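Local atomic coordinates of DNA mismatch repair protein MutL (Aquifex aeolicus VF5, PDB entry 6LZJ), a protein that probably binds and hydrolyses ATP through a GHKL-type ATPase domain as part of DNA mismatch repair. Residues Lys102-Phe107 / Gly134-Val139; Glu22-Ser27 / Ile47-Asn52; Glu38-Gly43 / Phe182-Glu187. One frame throughout, in Å; residues are numbered along the deposited sequence.

How the interactions relate
All three contacts involve one mixed sheet. Interaction 2 is the core contact: every touching residue is buried where helix 16-29 lies on strand 46-51, and its chemistry is mostly apolar until the end that meets the nucleotide. Interactions 1 and 3 are partly buried strand pairings, antiparallel in the first and parallel in the third, interaction 1 with an Arg-Glu network on the face of R104, E136 and E138, interaction 3 with the E184 carboxylate bound to backbone amides. Strand 46-51 connects the contacts: it pairs with strand 134-140 of interaction 1, and R48 forms a salt bridge with E38 of interaction 3. Interactions 1 and 2 both reach the nucleotide, whereas interaction 3 is made beside the hairpin turn S183-R186.

Interaction 1: residues Lys102-Phe107 / Gly134-Val139; sequences KLRSRF and GTEVEV. With ACP (phosphomethylphosphonic acid adenylate ester), chain C.
R104 reaches across to E136 and E138 on one face of an antiparallel strand pair in the mixed sheet of the GHKL ATPase fold, and the three form a salt-bridge network. With CG lying between the backbone N and the carbonyl carbon (chi1 62°) and a bend at chi3, the R104 chain brings its guanidinium over the neighbouring strand. NH1 of R104 lies 2.7 Å from E136 OE2 and 2.8 Å from E138 OE2. The bond to E138 is nearly straight (177°), that to E136 bent (133°), and both carboxylates are met from above their planes. The network spreads across the sheet to the strands on either side, R104 NH2 pairing with E115 and E136 OE1 with R48. K102 is held by its backbone: its N donates to E138 O at 2.8 Å and its O receives E138 N at 2.8 Å, while its side chain leads away over E115 and E117. On the reverse face L103 CD1 packs on V137 CG2 at 3.9 Å. Next to them S105 OG, itself bonded by I56 N, donates to T135 OG1 at 2.8 Å, and T135 OG1 stands 3.5 Å from N1 of the adenine.

Interaction 2: residues Glu22-Ser27 / Ile47-Asn52; sequences ELVENS and IRVKDN. With ACP (phosphomethylphosphonic acid adenylate ester), chain C.
L23 and V49 form the apolar centre of this contact, in which a helix lies almost parallel to a strand (6° between axes, closest approach 8.7 Å). L23 CB rests against V49 CG2 at 3.7 Å, and its CD1 meets the same methyl and lies more loosely against I47 CG2. V24 adds a looser contact, its CG2 4.4 Å from V49 CG1. Polar contacts take over one helical turn on: S27 OG lies 2.8 Å from D51 OD2, where it may donate a hydrogen bond. With CG of D51 between backbone N and carbonyl carbon (chi1 68°), OD2 faces both S27 and the adenine amino group, while OD1 accepts G53 N and, weakly, T135 N. Contacts to the nucleotide form the third group. Adenine N6 donates to D51 OD2 at 2.8 Å (155°), so this oxygen reads the amino group of the base. N26 ND2 binds O1A of the alpha phosphate at 3.0 Å and, weakly, O1B of the beta phosphate at 3.1 Å. With an alanine here, both of these N-H contacts would be gone and the phosphate chain would probably be freer to shift. These residues match the GHKL nucleotide-site motifs, ELVENS on the helix and DNG, starting at D51 at the end of the strand. Helix 16-29 also touches V35 and V37 of strand 34-40 and V137 of strand 134-140, while L92 of helix 91-96 packs on L23 and N26.

Interaction 3: residues Glu38-Gly43 / Phe182-Glu187; sequences EIVKGG and FSEGRE
E184 folds its side chain back onto the backbone of K41 and G42. Its CB starts away from residues 38-43, and CG sits off a staggered position (chi1 -30°). The chain then bends at chi2 (-59°), which turns the carboxylate round to the other segment and brings CD within 3.2 Å of K41 N. OE1 accepts K41 N at 2.7 Å and also lies against CA and CG1 of V40. OE2 accepts G42 N at 2.9 Å and has a second partner in R160, a salt bridge to helix 156-173. Each oxygen uses its syn lone pair, so one carboxylate clasps two successive amides where the chain leaves strand 34-40. That strand runs parallel to strand 178-183, and between these segments the backbone bonds run through I39: its N donates to F182 O at 2.8 Å and its O receives E184 N at 3.0 Å. Strand 178-183 then reverses into strand 186-191 as a beta hairpin with a type I' turn, E184 and G185 holding the positive phi values of its corner. On the face of E38 and F182 the side chains cross, with E38 CG 4.1 Å from F182 CB; E38 OE1 is taken by R48. On the other face I39 CG1 packs 3.7 Å from S183 OG; I39 also touches R160 and V163 of helix 156-173, and S183 touches R160. A water bound by E38 OE2 and I39 O accepts G185 N at 2.7 Å, linking the turn to E38 and I39 of strand 34-40.

Interaction 1: residues Lys102-Phe107 / Gly134-Val139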
loop_
_atom_site.group_PDB
_atom_site.type_symbol
_atom_site.label_atom_id
_atom_site.label_comp_id
_atom_site.label_asym_id
_atom_site.label_seq_id
_atom_site.Cartn_x
_atom_site.Cartn_y
_atom_site.Cartn_z
ATOM N N LYS A 102 -10.790 -9.394 12.687
ATOM C CA LYS A 102 -11.817 -8.462 13.118
ATOM C C LYS A 102 -11.912 -7.349 12.093
ATOM O O LYS A 102 -10.902 -6.901 11.565
ATOM C CB LYS A 102 -11.515 -7.889 14.487
ATOM C CG LYS A 102 -11.507 -8.925 15.569
ATOM C CD LYS A 102 -11.348 -8.294 16.920
ATOM C CE LYS A 102 -11.451 -9.358 18.000
ATOM N NZ LYS A 102 -11.149 -8.797 19.347
ATOM N N LEU A 103 -13.122 -6.938 11.770
ATOM C CA LEU A 103 -13.309 -5.692 11.036
ATOM C C LEU A 103 -14.295 -4.847 11.818
ATOM O O LEU A 103 -15.374 -5.327 12.164
ATOM C CB LEU A 103 -13.822 -5.940 9.623
ATOM C CG LEU A 103 -14.231 -4.739 8.773
ATOM C CD1 LEU A 103 -14.006 -5.104 7.280
ATOM C CD2 LEU A 103 -15.680 -4.378 8.960
ATOM N N ARG A 104 -13.941 -3.603 12.100
ATOM C CA ARG A 104 -14.905 -2.663 12.663
ATOM C C ARG A 104 -15.046 -1.489 11.707
ATOM O O ARG A 104 -14.077 -1.105 11.024
ATOM C CB ARG A 104 -14.498 -2.215 14.090
ATOM C CG ARG A 104 -13.159 -1.467 14.230
ATOM C CD ARG A 104 -12.873 -1.207 15.694
ATOM N NE ARG A 104 -12.596 -2.487 16.330
ATOM C CZ ARG A 104 -11.385 -3.012 16.423
ATOM N NH1 ARG A 104 -10.348 -2.367 15.897
ATOM N NH2 ARG A 104 -11.212 -4.192 17.019
ATOM N N SER A 105 -16.257 -0.968 11.591
ATOM C CA SER A 105 -16.471 0.163 10.697
ATOM C C SER A 105 -17.609 1.037 11.177
ATOM O O SER A 105 -18.640 0.544 11.643
ATOM C CB SER A 105 -16.755 -0.305 9.258
ATOM O OG SER A 105 -16.713 0.851 8.425
ATOM N N ARG A 106 -17.414 2.339 11.042
ATOM C CA ARG A 106 -18.460 3.298 11.335
ATOM C C ARG A 106 -18.739 4.071 10.057
ATOM O O ARG A 106 -17.846 4.723 9.491
ATOM C CB ARG A 106 -18.088 4.220 12.480
ATOM C CG ARG A 106 -19.187 5.222 12.802
ATOM C CD ARG A 106 -18.673 6.158 13.864
ATOM N NE ARG A 106 -19.413 7.410 13.869
ATOM C CZ ARG A 106 -19.096 8.401 14.683
ATOM N NH1 ARG A 106 -18.074 8.222 15.508
ATOM N NH2 ARG A 106 -19.771 9.551 14.652
ATOM N N PHE A 107 -19.974 3.952 9.593
ATOM C CA PHE A 107 -20.415 4.606 8.379
ATOM C C PHE A 107 -20.530 6.107 8.625
ATOM O O PHE A 107 -20.929 6.549 9.712
ATOM C CB PHE A 107 -21.749 3.972 7.988
ATOM C CG PHE A 107 -22.229 4.282 6.603
ATOM C CD1 PHE A 107 -21.447 4.010 5.495
ATOM C CD2 PHE A 107 -23.505 4.746 6.421
ATOM C CE1 PHE A 107 -21.919 4.265 4.221
ATOM C CE2 PHE A 107 -23.997 5.008 5.146
ATOM C CZ PHE A 107 -23.194 4.767 4.052
ATOM N N GLY A 134 -14.849 5.607 9.918
ATOM C CA GLY A 134 -13.822 4.965 9.119
ATOM C C GLY A 134 -13.892 3.474 9.353
ATOM O O GLY A 134 -14.871 2.953 9.887
ATOM N N THR A 135 -12.816 2.772 9.002
ATOM C CA THR A 135 -12.795 1.318 9.074
ATOM C C THR A 135 -11.465 0.891 9.658
ATOM O O THR A 135 -10.414 1.484 9.372
ATOM C CB THR A 135 -12.979 0.682 7.678
ATOM O OG1 THR A 135 -14.234 1.081 7.165
ATOM C CG2 THR A 135 -12.927 -0.797 7.726
ATOM N N GLU A 136 -11.507 -0.137 10.477
ATOM C CA GLU A 136 -10.263 -0.664 11.015
ATOM C C GLU A 136 -10.326 -2.182 10.931
ATOM O O GLU A 136 -11.280 -2.792 11.409
ATOM C CB GLU A 136 -10.067 -0.195 12.455
ATOM C CG GLU A 136 -8.750 -0.720 13.051
ATOM C CD GLU A 136 -8.464 -0.008 14.368
ATOM O OE1 GLU A 136 -7.376 0.564 14.488
ATOM O OE2 GLU A 136 -9.398 0.052 15.196
ATOM N N VAL A 137 -9.336 -2.791 10.283
ATOM C CA VAL A 137 -9.300 -4.238 10.112
ATOM C C VAL A 137 -8.071 -4.784 10.821
ATOM O O VAL A 137 -6.974 -4.221 10.694
ATOM C CB VAL A 137 -9.270 -4.601 8.614
ATOM C CG1 VAL A 137 -9.404 -6.124 8.444
ATOM C CG2 VAL A 137 -10.378 -3.824 7.869
ATOM N N GLU A 138 -8.257 -5.899 11.555
ATOM C CA GLU A 138 -7.194 -6.531 12.329
ATOM C C GLU A 138 -7.125 -7.992 11.943
ATOM O O GLU A 138 -8.122 -8.729 12.046
ATOM C CB GLU A 138 -7.449 -6.394 13.836
ATOM C CG GLU A 138 -7.424 -4.946 14.245
ATOM C CD GLU A 138 -7.576 -4.726 15.738
ATOM O OE1 GLU A 138 -7.481 -5.696 16.529
ATOM O OE2 GLU A 138 -7.780 -3.555 16.093
ATOM N N VAL A 139 -5.959 -8.399 11.462
ATOM C CA VAL A 139 -5.757 -9.738 10.925
ATOM C C VAL A 139 -4.668 -10.372 11.784
ATOM O O VAL A 139 -3.519 -9.923 11.752
ATOM C CB VAL A 139 -5.333 -9.703 9.455
ATOM C CG1 VAL A 139 -5.098 -11.113 8.932
ATOM C CG2 VAL A 139 -6.421 -9.045 8.618
HETATM P PG ACP C . -11.343 -6.616 -4.861
HETATM O O1G ACP C . -10.750 -6.289 -3.537
HETATM O O2G ACP C . -11.239 -8.205 -5.132
HETATM O O3G ACP C . -10.721 -5.738 -6.075
HETATM P PB ACP C . -13.596 -5.543 -3.283
HETATM O O1B ACP C . -12.781 -4.397 -2.865
HETATM O O2B ACP C . -15.063 -5.025 -3.700
HETATM C C3B ACP C . -13.098 -6.243 -4.858
HETATM P PA ACP C . -13.238 -6.738 -0.741
HETATM O O1A ACP C . -11.819 -6.201 -0.807
HETATM O O2A ACP C . -13.421 -8.134 -0.222
HETATM O O3A ACP C . -13.837 -6.736 -2.249
HETATM O "O5'" ACP C . -14.147 -5.664 0.029
HETATM C "C5'" ACP C . -15.543 -5.934 -0.076
HETATM C "C4'" ACP C . -16.319 -4.652 0.134
HETATM O "O4'" ACP C . -16.115 -4.200 1.474
HETATM C "C3'" ACP C . -15.875 -3.489 -0.721
HETATM O "O3'" ACP C . -16.517 -3.504 -2.004
HETATM C "C2'" ACP C . -16.308 -2.305 0.087
HETATM O "O2'" ACP C . -17.714 -2.072 -0.184
HETATM C "C1'" ACP C . -16.249 -2.799 1.525
HETATM N N9 ACP C . -15.011 -2.329 2.189
HETATM C C8 ACP C . -13.978 -3.122 2.517
HETATM N N7 ACP C . -13.026 -2.409 3.141
HETATM C C5 ACP C . -13.481 -1.156 3.244
HETATM C C6 ACP C . -12.985 0.094 3.834
HETATM N N6 ACP C . -11.745 0.134 4.421
HETATM N N1 ACP C . -13.758 1.177 3.737
HETATM C C2 ACP C . -14.985 1.140 3.165
HETATM N N3 ACP C . -15.512 0.059 2.592
HETATM C C4 ACP C . -14.808 -1.115 2.632
HETATM O O HOH W 1 -9.285 -5.898 18.670
#

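Interaction 2: residues Glu22-Ser27 / Ile47-Asn52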
loop_
_atom_site.group_PDB
_atom_site.type_symbol
_atom_site.label_atom_id
_atom_site.label_comp_id
_atom_site.label_asym_id
_atom_site.label_seq_id
_atom_site.Cartn_x
_atom_site.Cartn_y
_atom_site.Cartn_z
ATOM N N GLU A 22 -4.312 -5.642 0.160
ATOM C CA GLU A 22 -5.752 -5.684 -0.034
ATOM C C GLU A 22 -6.439 -4.708 0.885
ATOM O O GLU A 22 -7.380 -3.999 0.476
ATOM C CB GLU A 22 -6.268 -7.106 0.207
ATOM C CG GLU A 22 -5.869 -8.133 -0.899
ATOM C CD GLU A 22 -6.297 -7.785 -2.308
ATOM O OE1 GLU A 22 -7.293 -7.053 -2.505
ATOM O OE2 GLU A 22 -5.596 -8.260 -3.239
ATOM N N LEU A 23 -5.964 -4.623 2.124
ATOM C CA LEU A 23 -6.613 -3.685 3.020
ATOM C C LEU A 23 -6.369 -2.243 2.601
ATOM O O LEU A 23 -7.289 -1.422 2.646
ATOM C CB LEU A 23 -6.105 -3.925 4.431
ATOM C CG LEU A 23 -6.522 -5.320 4.890
ATOM C CD1 LEU A 23 -6.041 -5.489 6.347
ATOM C CD2 LEU A 23 -8.014 -5.578 4.841
ATOM N N VAL A 24 -5.144 -1.905 2.177
ATOM C CA VAL A 24 -4.865 -0.505 1.884
ATOM C C VAL A 24 -5.596 -0.124 0.612
ATOM O O VAL A 24 -6.118 0.985 0.491
ATOM C CB VAL A 24 -3.352 -0.241 1.762
ATOM C CG1 VAL A 24 -3.081 1.147 1.253
ATOM C CG2 VAL A 24 -2.651 -0.418 3.149
ATOM N N GLU A 25 -5.673 -1.056 -0.348
ATOM C CA GLU A 25 -6.481 -0.779 -1.534
ATOM C C GLU A 25 -7.916 -0.416 -1.149
ATOM O O GLU A 25 -8.491 0.572 -1.654
ATOM C CB GLU A 25 -6.463 -1.989 -2.472
ATOM C CG GLU A 25 -7.273 -1.757 -3.750
ATOM C CD GLU A 25 -7.157 -2.922 -4.708
ATOM O OE1 GLU A 25 -8.134 -3.703 -4.887
ATOM O OE2 GLU A 25 -6.057 -3.062 -5.260
ATOM N N ASN A 26 -8.515 -1.242 -0.291
ATOM C CA ASN A 26 -9.873 -1.008 0.212
ATOM C C ASN A 26 -10.004 0.363 0.876
ATOM O O ASN A 26 -10.995 1.084 0.670
ATOM C CB ASN A 26 -10.245 -2.110 1.203
ATOM C CG ASN A 26 -10.611 -3.412 0.533
ATOM O OD1 ASN A 26 -10.747 -4.453 1.192
ATOM N ND2 ASN A 26 -10.798 -3.371 -0.781
ATOM N N SER A 27 -9.002 0.758 1.645
ATOM C CA SER A 27 -9.053 2.081 2.244
ATOM C C SER A 27 -9.034 3.165 1.196
ATOM O O SER A 27 -9.803 4.117 1.276
ATOM C CB SER A 27 -7.885 2.255 3.204
ATOM O OG SER A 27 -7.949 1.220 4.168
ATOM N N ILE A 47 -1.667 -7.818 11.650
ATOM C CA ILE A 47 -1.727 -6.786 10.633
ATOM C C ILE A 47 -2.950 -5.954 10.956
ATOM O O ILE A 47 -4.060 -6.500 11.002
ATOM C CB ILE A 47 -1.874 -7.397 9.228
ATOM C CG1 ILE A 47 -0.709 -8.360 8.898
ATOM C CG2 ILE A 47 -2.084 -6.307 8.149
ATOM C CD1 ILE A 47 -1.147 -9.378 7.832
ATOM N N ARG A 48 -2.766 -4.653 11.176
ATOM C CA ARG A 48 -3.889 -3.746 11.379
ATOM C C ARG A 48 -3.849 -2.621 10.349
ATOM O O ARG A 48 -2.801 -1.979 10.158
ATOM C CB ARG A 48 -3.890 -3.197 12.823
ATOM C CG ARG A 48 -5.070 -2.297 13.142
ATOM C CD ARG A 48 -5.050 -1.783 14.580
ATOM N NE ARG A 48 -3.753 -1.194 14.918
ATOM C CZ ARG A 48 -3.448 0.087 14.730
ATOM N NH1 ARG A 48 -4.351 0.914 14.221
ATOM N NH2 ARG A 48 -2.246 0.545 15.047
ATOM N N VAL A 49 -4.994 -2.351 9.715
ATOM C CA VAL A 49 -5.128 -1.212 8.819
ATOM C C VAL A 49 -6.336 -0.369 9.198
ATOM O O VAL A 49 -7.476 -0.864 9.232
ATOM C CB VAL A 49 -5.227 -1.646 7.350
ATOM C CG1 VAL A 49 -5.517 -0.404 6.436
ATOM C CG2 VAL A 49 -3.954 -2.331 6.975
ATOM N N LYS A 50 -6.084 0.914 9.430
ATOM C CA LYS A 50 -7.090 1.850 9.907
ATOM C C LYS A 50 -7.170 3.003 8.950
ATOM O O LYS A 50 -6.147 3.559 8.516
ATOM C CB LYS A 50 -6.755 2.374 11.291
ATOM C CG LYS A 50 -7.706 3.439 11.839
ATOM C CD LYS A 50 -7.035 3.940 13.117
ATOM C CE LYS A 50 -7.922 4.845 14.016
ATOM N NZ LYS A 50 -7.924 6.223 13.473
ATOM N N ASP A 51 -8.387 3.371 8.634
ATOM C CA ASP A 51 -8.557 4.467 7.711
ATOM C C ASP A 51 -9.676 5.366 8.185
ATOM O O ASP A 51 -10.516 5.014 9.038
ATOM C CB ASP A 51 -8.803 3.961 6.243
ATOM C CG ASP A 51 -10.132 3.273 6.065
ATOM O OD1 ASP A 51 -11.168 3.922 6.331
ATOM O OD2 ASP A 51 -10.143 2.107 5.649
ATOM N N ASN A 52 -9.675 6.565 7.606
ATOM C CA ASN A 52 -10.706 7.566 7.845
ATOM C C ASN A 52 -11.674 7.715 6.675
ATOM O O ASN A 52 -12.171 8.819 6.453
ATOM C CB ASN A 52 -10.095 8.906 8.249
ATOM C CG ASN A 52 -9.318 9.530 7.144
ATOM O OD1 ASN A 52 -9.030 8.881 6.147
ATOM N ND2 ASN A 52 -8.991 10.813 7.297
HETATM P PG ACP C . -11.343 -6.616 -4.861
HETATM O O1G ACP C . -10.750 -6.289 -3.537
HETATM O O2G ACP C . -11.239 -8.205 -5.132
HETATM O O3G ACP C . -10.721 -5.738 -6.075
HETATM P PB ACP C . -13.596 -5.543 -3.283
HETATM O O1B ACP C . -12.781 -4.397 -2.865
HETATM O O2B ACP C . -15.063 -5.025 -3.700
HETATM C C3B ACP C . -13.098 -6.243 -4.858
HETATM P PA ACP C . -13.238 -6.738 -0.741
HETATM O O1A ACP C . -11.819 -6.201 -0.807
HETATM O O2A ACP C . -13.421 -8.134 -0.222
HETATM O O3A ACP C . -13.837 -6.736 -2.249
HETATM O "O5'" ACP C . -14.147 -5.664 0.029
HETATM C "C5'" ACP C . -15.543 -5.934 -0.076
HETATM C "C4'" ACP C . -16.319 -4.652 0.134
HETATM O "O4'" ACP C . -16.115 -4.200 1.474
HETATM C "C3'" ACP C . -15.875 -3.489 -0.721
HETATM O "O3'" ACP C . -16.517 -3.504 -2.004
HETATM C "C2'" ACP C . -16.308 -2.305 0.087
HETATM O "O2'" ACP C . -17.714 -2.072 -0.184
HETATM C "C1'" ACP C . -16.249 -2.799 1.525
HETATM N N9 ACP C . -15.011 -2.329 2.189
HETATM C C8 ACP C . -13.978 -3.122 2.517
HETATM N N7 ACP C . -13.026 -2.409 3.141
HETATM C C5 ACP C . -13.481 -1.156 3.244
HETATM C C6 ACP C . -12.985 0.094 3.834
HETATM N N6 ACP C . -11.745 0.134 4.421
HETATM N N1 ACP C . -13.758 1.177 3.737
HETATM C C2 ACP C . -14.985 1.140 3.165
HETATM N N3 ACP C . -15.512 0.059 2.592
HETATM C C4 ACP C . -14.808 -1.115 2.632
#

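Interaction 3: residues Glu38-Gly43 / Phe182-Glu187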
loop_
_atom_site.group_PDB
_atom_site.type_symbol
_atom_site.label_atom_id
_atom_site.label_comp_id
_atom_site.label_asym_id
_atom_site.label_seq_id
_atom_site.Cartn_x
_atom_site.Cartn_y
_atom_site.Cartn_z
ATOM N N GLU A 38 -0.234 -1.077 10.850
ATOM C CA GLU A 38 0.586 -1.564 11.957
ATOM C C GLU A 38 0.872 -3.038 11.729
ATOM O O GLU A 38 -0.037 -3.800 11.407
ATOM C CB GLU A 38 -0.102 -1.398 13.312
ATOM C CG GLU A 38 0.759 -2.042 14.363
ATOM C CD GLU A 38 0.238 -1.850 15.775
ATOM O OE1 GLU A 38 -0.859 -1.273 15.948
ATOM O OE2 GLU A 38 0.958 -2.281 16.707
ATOM N N ILE A 39 2.127 -3.467 11.902
ATOM C CA ILE A 39 2.423 -4.887 11.765
ATOM C C ILE A 39 3.219 -5.301 12.983
ATOM O O ILE A 39 4.008 -4.508 13.510
ATOM C CB ILE A 39 3.174 -5.269 10.459
ATOM C CG1 ILE A 39 4.473 -4.504 10.296
ATOM C CG2 ILE A 39 2.271 -4.979 9.265
ATOM C CD1 ILE A 39 5.339 -5.094 9.138
ATOM N N VAL A 40 2.949 -6.517 13.438
ATOM C CA VAL A 40 3.672 -7.142 14.531
ATOM C C VAL A 40 4.197 -8.482 14.037
ATOM O O VAL A 40 3.453 -9.264 13.440
ATOM C CB VAL A 40 2.753 -7.312 15.755
ATOM C CG1 VAL A 40 3.536 -7.908 16.929
ATOM C CG2 VAL A 40 2.214 -5.951 16.196
ATOM N N LYS A 41 5.458 -8.777 14.363
ATOM C CA LYS A 41 6.122 -9.998 13.910
ATOM C C LYS A 41 6.024 -10.108 12.389
ATOM O O LYS A 41 5.650 -11.141 11.830
ATOM C CB LYS A 41 5.544 -11.236 14.616
ATOM C CG LYS A 41 6.414 -12.497 14.512
ATOM C CD LYS A 41 5.819 -13.759 15.159
ATOM C CE LYS A 41 6.610 -14.994 14.722
ATOM N NZ LYS A 41 6.234 -16.249 15.424
ATOM N N GLY A 42 6.322 -8.993 11.723
ATOM C CA GLY A 42 6.313 -8.874 10.279
ATOM C C GLY A 42 4.938 -8.981 9.662
ATOM O O GLY A 42 4.820 -9.133 8.439
ATOM N N GLY A 43 3.888 -8.871 10.480
ATOM C CA GLY A 43 2.547 -9.184 10.024
ATOM C C GLY A 43 2.136 -10.607 10.303
ATOM O O GLY A 43 0.983 -10.965 10.074
ATOM N N PHE A 182 3.611 1.478 11.492
ATOM C CA PHE A 182 4.249 1.018 12.722
ATOM C C PHE A 182 4.628 -0.448 12.546
ATOM O O PHE A 182 3.809 -1.251 12.092
ATOM C CB PHE A 182 3.320 1.174 13.931
ATOM C CG PHE A 182 2.892 2.582 14.202
ATOM C CD1 PHE A 182 1.780 3.123 13.570
ATOM C CD2 PHE A 182 3.581 3.364 15.110
ATOM C CE1 PHE A 182 1.389 4.430 13.835
ATOM C CE2 PHE A 182 3.191 4.661 15.368
ATOM C CZ PHE A 182 2.096 5.193 14.731
ATOM N N SER A 183 5.866 -0.801 12.904
ATOM C CA SER A 183 6.334 -2.183 12.863
ATOM C C SER A 183 7.029 -2.490 14.178
ATOM O O SER A 183 7.969 -1.785 14.564
ATOM C CB SER A 183 7.296 -2.436 11.696
ATOM O OG SER A 183 6.898 -1.715 10.556
ATOM N N GLU A 184 6.565 -3.539 14.857
ATOM C CA GLU A 184 7.065 -3.920 16.175
ATOM C C GLU A 184 7.080 -2.727 17.136
ATOM O O GLU A 184 8.016 -2.538 17.917
ATOM C CB GLU A 184 8.452 -4.574 16.069
ATOM C CG GLU A 184 8.688 -5.321 14.764
ATOM C CD GLU A 184 7.688 -6.450 14.522
ATOM O OE1 GLU A 184 6.993 -6.861 15.481
ATOM O OE2 GLU A 184 7.590 -6.928 13.365
ATOM N N GLY A 185 6.025 -1.920 17.082
ATOM C CA GLY A 185 5.846 -0.803 17.988
ATOM C C GLY A 185 6.627 0.450 17.661
ATOM O O GLY A 185 6.528 1.431 18.408
ATOM N N ARG A 186 7.393 0.460 16.579
ATOM C CA ARG A 186 8.141 1.640 16.166
ATOM C C ARG A 186 7.430 2.305 14.995
ATOM O O ARG A 186 6.929 1.621 14.102
ATOM C CB ARG A 186 9.559 1.256 15.746
ATOM C CG ARG A 186 10.277 0.365 16.739
ATOM C CD ARG A 186 11.114 1.181 17.713
ATOM N NE ARG A 186 11.432 0.404 18.905
ATOM C CZ ARG A 186 12.307 -0.597 18.938
ATOM N NH1 ARG A 186 12.963 -0.959 17.841
ATOM N NH2 ARG A 186 12.524 -1.244 20.075
ATOM N N GLU A 187 7.453 3.632 14.954
ATOM C CA GLU A 187 6.881 4.311 13.798
ATOM C C GLU A 187 7.977 4.348 12.749
ATOM O O GLU A 187 8.908 5.148 12.821
ATOM C CB GLU A 187 6.408 5.706 14.187
ATOM C CG GLU A 187 5.802 6.515 13.051
ATOM C CD GLU A 187 5.623 7.975 13.415
ATOM O OE1 GLU A 187 4.514 8.345 13.844
ATOM O OE2 GLU A 187 6.599 8.750 13.278
HETATM O O HOH W 2 3.706 -2.690 15.826
#